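Local structure of muramoyltetrapeptide carboxypeptidase (Oxalobacter formigenes OXCC13, 6UUK) at residues I108-A122 against L136-V149. The protein probably acts as a serine-type carboxypeptidase that trims muramoyl tetrapeptides of the bacterial cell wall. Residues are numbered along the deposited sequence; the frame is centred on the assembly and turned at random.
Sequences IMEAATNPDVKIVIA and LDFAKLAKSGKLFV
Lys146, just before strand 147-150, reaches across to the carbonyl oxygens of Asn114 and Ala112 in the turns that lead to strand 119-122, and its path shows how the tip of a lysine can be bonded by backbone carbonyls. CB lies beside CG2 of Val120; CG, turned anti to the carbonyl carbon (chi1 -54°), passes over CA of Ala112 at 3.9 Å. A bend at chi2 then carries CD alongside Val117 O and CE to Ala112 O, 3.3 Å away. At the tip NZ donates to Asn114 O (2.8 Å); it also lies very close to Val117 O, too close to be read with confidence. Asn114 O thus accepts two donors, the turn's own Val117 N and the lysine, from opposite faces of its plane.

Next to this, Ser144 sets CB and OG against Ala112, while OG donates to Lys140 O at 2.6 Å. With an alanine in place of Ser144, Lys140 O would probably lose its hydroxyl partner and the contact with Ala112 CB would be thinner. Where helix 101-111 passes the start of helix 138-142, the bent side chain of selenomethionine Met109 crosses those of Leu136 and Leu141 at about a right angle, its CE 3.6 Å from CD2 of each.

Beyond the lysine the strands run parallel: Val120 N gives a nearly straight bond to Leu147 O (171°), and Val120 O accepts from Val149 N. Val120 CG1 packs at 3.6 Å on CD1 of Phe148, the two side chains pointing the same way, on the sheet face that helix 155-163 also lines. Strand, helix and adjacent parallel strand form a beta-alpha-beta crossover in the N-terminal domain of this S66 peptidase, and strand 147-150 leads toward the predicted nucleophile Ser152.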
loop_
_atom_site.group_PDB
_atom_site.type_symbol
_atom_site.label_atom_id
_atom_site.label_comp_id
_atom_site.label_asym_id
_atom_site.label_seq_id
_atom_site.Cartn_x
_atom_site.Cartn_y
_atom_site.Cartn_z
ATOM N N ILE B 108 0.485 8.573 24.942
ATOM C CA ILE B 108 0.229 7.139 24.992
ATOM C C ILE B 108 0.986 6.497 26.148
ATOM O O ILE B 108 0.484 5.571 26.795
ATOM C CB ILE B 108 0.587 6.484 23.644
ATOM C CG1 ILE B 108 -0.093 7.224 22.493
ATOM C CG2 ILE B 108 0.171 5.023 23.635
ATOM C CD1 ILE B 108 0.230 6.660 21.127
HETATM N N MSE B 109 2.193 6.976 26.428
HETATM C CA MSE B 109 2.989 6.452 27.531
HETATM C C MSE B 109 2.403 6.864 28.877
HETATM O O MSE B 109 2.560 6.160 29.873
HETATM C CB MSE B 109 4.439 6.930 27.427
HETATM C CG MSE B 109 5.152 6.536 26.142
HETATM SE SE MSE B 109 5.164 4.614 25.813
HETATM C CE MSE B 109 3.683 4.521 24.556
ATOM N N GLU B 110 1.725 8.013 28.898
ATOM C CA GLU B 110 1.172 8.522 30.147
ATOM C C GLU B 110 -0.120 7.808 30.523
ATOM O O GLU B 110 -0.336 7.486 31.696
ATOM C CB GLU B 110 0.940 10.031 30.041
ATOM C CG GLU B 110 0.880 10.744 31.383
ATOM C CD GLU B 110 0.661 12.237 31.240
ATOM O OE1 GLU B 110 -0.479 12.649 30.942
ATOM O OE2 GLU B 110 1.634 13.001 31.417
ATOM N N ALA B 111 -0.991 7.553 29.542
ATOM C CA ALA B 111 -2.243 6.862 29.831
ATOM C C ALA B 111 -2.007 5.403 30.200
ATOM O O ALA B 111 -2.778 4.831 30.981
ATOM C CB ALA B 111 -3.187 6.959 28.633
ATOM N N ALA B 112 -0.957 4.787 29.656
ATOM C CA ALA B 112 -0.640 3.402 29.984
ATOM C C ALA B 112 -0.045 3.247 31.376
ATOM O O ALA B 112 0.173 2.111 31.812
ATOM C CB ALA B 112 0.318 2.822 28.943
ATOM N N THR B 113 0.223 4.347 32.077
ATOM C CA THR B 113 0.785 4.304 33.419
ATOM C C THR B 113 -0.208 4.723 34.494
ATOM O O THR B 113 0.151 4.742 35.675
ATOM C CB THR B 113 2.032 5.191 33.502
ATOM O OG1 THR B 113 1.717 6.508 33.029
ATOM C CG2 THR B 113 3.157 4.609 32.664
ATOM N N ASN B 114 -1.438 5.056 34.123
ATOM C CA ASN B 114 -2.433 5.473 35.102
ATOM C C ASN B 114 -3.107 4.245 35.705
ATOM O O ASN B 114 -3.687 3.446 34.960
ATOM C CB ASN B 114 -3.468 6.385 34.458
ATOM C CG ASN B 114 -4.352 7.076 35.477
ATOM O OD1 ASN B 114 -5.375 6.537 35.898
ATOM N ND2 ASN B 114 -3.958 8.278 35.882
ATOM N N PRO B 115 -3.051 4.053 37.024
ATOM C CA PRO B 115 -3.651 2.846 37.616
ATOM C C PRO B 115 -5.165 2.793 37.500
ATOM O O PRO B 115 -5.734 1.698 37.581
ATOM C CB PRO B 115 -3.215 2.917 39.087
ATOM C CG PRO B 115 -2.051 3.863 39.104
ATOM C CD PRO B 115 -2.327 4.856 38.022
ATOM N N ASP B 116 -5.833 3.929 37.317
ATOM C CA ASP B 116 -7.284 3.967 37.206
ATOM C C ASP B 116 -7.779 3.717 35.788
ATOM O O ASP B 116 -8.993 3.737 35.558
ATOM C CB ASP B 116 -7.812 5.317 37.705
ATOM C CG ASP B 116 -7.370 5.630 39.119
ATOM O OD1 ASP B 116 -7.287 4.693 39.940
ATOM O OD2 ASP B 116 -7.099 6.815 39.410
ATOM N N VAL B 117 -6.878 3.480 34.839
ATOM C CA VAL B 117 -7.234 3.254 33.443
ATOM C C VAL B 117 -7.094 1.771 33.135
ATOM O O VAL B 117 -6.093 1.144 33.506
ATOM C CB VAL B 117 -6.358 4.099 32.502
ATOM C CG1 VAL B 117 -6.529 3.647 31.060
ATOM C CG2 VAL B 117 -6.696 5.575 32.644
ATOM N N LYS B 118 -8.094 1.209 32.464
ATOM C CA LYS B 118 -8.073 -0.187 32.049
ATOM C C LYS B 118 -8.195 -0.364 30.545
ATOM O O LYS B 118 -7.560 -1.259 29.981
ATOM C CB LYS B 118 -9.200 -0.961 32.753
ATOM C CG LYS B 118 -9.108 -2.471 32.608
ATOM C CD LYS B 118 -10.083 -3.167 33.542
ATOM C CE LYS B 118 -9.823 -2.783 34.991
ATOM N NZ LYS B 118 -10.782 -3.433 35.926
ATOM N N ILE B 119 -8.988 0.470 29.878
ATOM C CA ILE B 119 -9.167 0.420 28.432
ATOM C C ILE B 119 -8.609 1.702 27.833
ATOM O O ILE B 119 -8.760 2.786 28.409
ATOM C CB ILE B 119 -10.650 0.234 28.054
ATOM C CG1 ILE B 119 -11.244 -0.967 28.790
ATOM C CG2 ILE B 119 -10.809 0.063 26.548
ATOM C CD1 ILE B 119 -12.720 -1.168 28.534
ATOM N N VAL B 120 -7.955 1.579 26.681
ATOM C CA VAL B 120 -7.390 2.716 25.964
ATOM C C VAL B 120 -7.976 2.722 24.560
ATOM O O VAL B 120 -7.754 1.784 23.785
ATOM C CB VAL B 120 -5.855 2.659 25.919
ATOM C CG1 VAL B 120 -5.315 3.776 25.046
ATOM C CG2 VAL B 120 -5.279 2.750 27.324
ATOM N N ILE B 121 -8.720 3.776 24.233
ATOM C CA ILE B 121 -9.409 3.894 22.954
ATOM C C ILE B 121 -8.755 5.003 22.141
ATOM O O ILE B 121 -8.340 6.031 22.691
ATOM C CB ILE B 121 -10.917 4.153 23.149
ATOM C CG1 ILE B 121 -11.641 4.195 21.800
ATOM C CG2 ILE B 121 -11.153 5.435 23.940
ATOM C CD1 ILE B 121 -13.147 4.227 21.916
ATOM N N ALA B 122 -8.652 4.786 20.834
ATOM C CA ALA B 122 -8.078 5.767 19.927
ATOM C C ALA B 122 -9.146 6.743 19.452
ATOM O O ALA B 122 -10.330 6.406 19.362
ATOM C CB ALA B 122 -7.430 5.079 18.725
ATOM N N LEU B 136 7.547 5.217 20.749
ATOM C CA LEU B 136 6.862 4.417 21.752
ATOM C C LEU B 136 7.749 3.269 22.223
ATOM O O LEU B 136 8.731 2.899 21.574
ATOM C CB LEU B 136 5.550 3.863 21.195
ATOM C CG LEU B 136 4.648 4.849 20.450
ATOM C CD1 LEU B 136 3.427 4.141 19.889
ATOM C CD2 LEU B 136 4.238 6.006 21.343
ATOM N N ASP B 137 7.383 2.705 23.370
ATOM C CA ASP B 137 8.063 1.550 23.951
ATOM C C ASP B 137 7.022 0.441 24.080
ATOM O O ASP B 137 6.327 0.341 25.094
ATOM C CB ASP B 137 8.696 1.899 25.300
ATOM C CG ASP B 137 9.573 0.785 25.841
ATOM O OD1 ASP B 137 9.789 -0.212 25.120
ATOM O OD2 ASP B 137 10.045 0.906 26.991
ATOM N N PHE B 138 6.916 -0.392 23.042
ATOM C CA PHE B 138 5.910 -1.447 23.037
ATOM C C PHE B 138 6.220 -2.549 24.041
ATOM O O PHE B 138 5.307 -3.278 24.442
ATOM C CB PHE B 138 5.767 -2.027 21.630
ATOM C CG PHE B 138 5.221 -1.046 20.631
ATOM C CD1 PHE B 138 6.075 -0.279 19.855
ATOM C CD2 PHE B 138 3.855 -0.881 20.479
ATOM C CE1 PHE B 138 5.574 0.629 18.939
ATOM C CE2 PHE B 138 3.347 0.026 19.566
ATOM C CZ PHE B 138 4.209 0.780 18.794
ATOM N N ALA B 139 7.483 -2.692 24.453
ATOM C CA ALA B 139 7.787 -3.579 25.569
ATOM C C ALA B 139 7.219 -3.033 26.872
ATOM O O ALA B 139 6.796 -3.807 27.738
ATOM C CB ALA B 139 9.297 -3.782 25.686
ATOM N N LYS B 140 7.202 -1.707 27.024
ATOM C CA LYS B 140 6.539 -1.091 28.168
ATOM C C LYS B 140 5.024 -1.177 28.044
ATOM O O LYS B 140 4.326 -1.330 29.053
ATOM C CB LYS B 140 6.982 0.368 28.297
ATOM C CG LYS B 140 6.338 1.138 29.439
ATOM C CD LYS B 140 7.138 1.005 30.724
ATOM C CE LYS B 140 6.624 1.961 31.789
ATOM N NZ LYS B 140 7.476 1.946 33.011
ATOM N N LEU B 141 4.500 -1.088 26.818
ATOM C CA LEU B 141 3.055 -1.145 26.619
ATOM C C LEU B 141 2.519 -2.553 26.836
ATOM O O LEU B 141 1.419 -2.728 27.374
ATOM C CB LEU B 141 2.703 -0.648 25.218
ATOM C CG LEU B 141 2.903 0.844 24.964
ATOM C CD1 LEU B 141 2.754 1.154 23.485
ATOM C CD2 LEU B 141 1.911 1.647 25.787
ATOM N N ALA B 142 3.276 -3.571 26.416
ATOM C CA ALA B 142 2.833 -4.947 26.611
ATOM C C ALA B 142 2.753 -5.305 28.088
ATOM O O ALA B 142 1.919 -6.129 28.482
ATOM C CB ALA B 142 3.768 -5.909 25.879
ATOM N N LYS B 143 3.602 -4.700 28.917
ATOM C CA LYS B 143 3.569 -4.915 30.355
ATOM C C LYS B 143 2.606 -3.979 31.074
ATOM O O LYS B 143 2.368 -4.164 32.273
ATOM C CB LYS B 143 4.971 -4.744 30.950
ATOM C CG LYS B 143 6.011 -5.700 30.392
ATOM C CD LYS B 143 7.364 -5.469 31.045
ATOM C CE LYS B 143 8.415 -6.423 30.503
ATOM N NZ LYS B 143 9.738 -6.210 31.151
ATOM N N SER B 144 2.051 -2.985 30.377
ATOM C CA SER B 144 1.158 -2.033 31.029
ATOM C C SER B 144 -0.159 -2.680 31.435
ATOM O O SER B 144 -0.806 -2.222 32.384
ATOM C CB SER B 144 0.898 -0.841 30.107
ATOM O OG SER B 144 2.109 -0.201 29.747
ATOM N N GLY B 145 -0.572 -3.736 30.739
ATOM C CA GLY B 145 -1.826 -4.394 31.038
ATOM C C GLY B 145 -3.061 -3.669 30.557
ATOM O O GLY B 145 -4.169 -4.018 30.983
ATOM N N LYS B 146 -2.913 -2.676 29.687
ATOM C CA LYS B 146 -4.056 -1.929 29.187
ATOM C C LYS B 146 -4.705 -2.658 28.016
ATOM O O LYS B 146 -4.065 -3.443 27.311
ATOM C CB LYS B 146 -3.635 -0.523 28.758
ATOM C CG LYS B 146 -2.901 0.258 29.836
ATOM C CD LYS B 146 -3.723 0.342 31.113
ATOM C CE LYS B 146 -2.962 1.069 32.210
ATOM N NZ LYS B 146 -3.723 1.094 33.489
ATOM N N LEU B 147 -5.993 -2.390 27.818
ATOM C CA LEU B 147 -6.775 -3.010 26.749
ATOM C C LEU B 147 -6.967 -1.968 25.652
ATOM O O LEU B 147 -7.887 -1.151 25.697
ATOM C CB LEU B 147 -8.107 -3.532 27.281
ATOM C CG LEU B 147 -8.150 -4.955 27.851
ATOM C CD1 LEU B 147 -7.146 -5.152 28.979
ATOM C CD2 LEU B 147 -9.556 -5.293 28.322
ATOM N N PHE B 148 -6.083 -2.003 24.658
ATOM C CA PHE B 148 -6.126 -1.043 23.564
ATOM C C PHE B 148 -7.159 -1.469 22.527
ATOM O O PHE B 148 -7.187 -2.629 22.105
ATOM C CB PHE B 148 -4.749 -0.914 22.913
ATOM C CG PHE B 148 -3.690 -0.374 23.833
ATOM C CD1 PHE B 148 -3.417 0.982 23.875
ATOM C CD2 PHE B 148 -2.969 -1.224 24.657
ATOM C CE1 PHE B 148 -2.444 1.483 24.721
ATOM C CE2 PHE B 148 -1.995 -0.729 25.505
ATOM C CZ PHE B 148 -1.732 0.625 25.536
ATOM N N VAL B 149 -8.009 -0.528 22.119
ATOM C CA VAL B 149 -9.023 -0.774 21.103
ATOM C C VAL B 149 -8.882 0.269 20.005
ATOM O O VAL B 149 -8.368 1.370 20.228
ATOM C CB VAL B 149 -10.455 -0.760 21.690
ATOM C CG1 VAL B 149 -10.590 -1.792 22.799
ATOM C CG2 VAL B 149 -10.810 0.620 22.200
#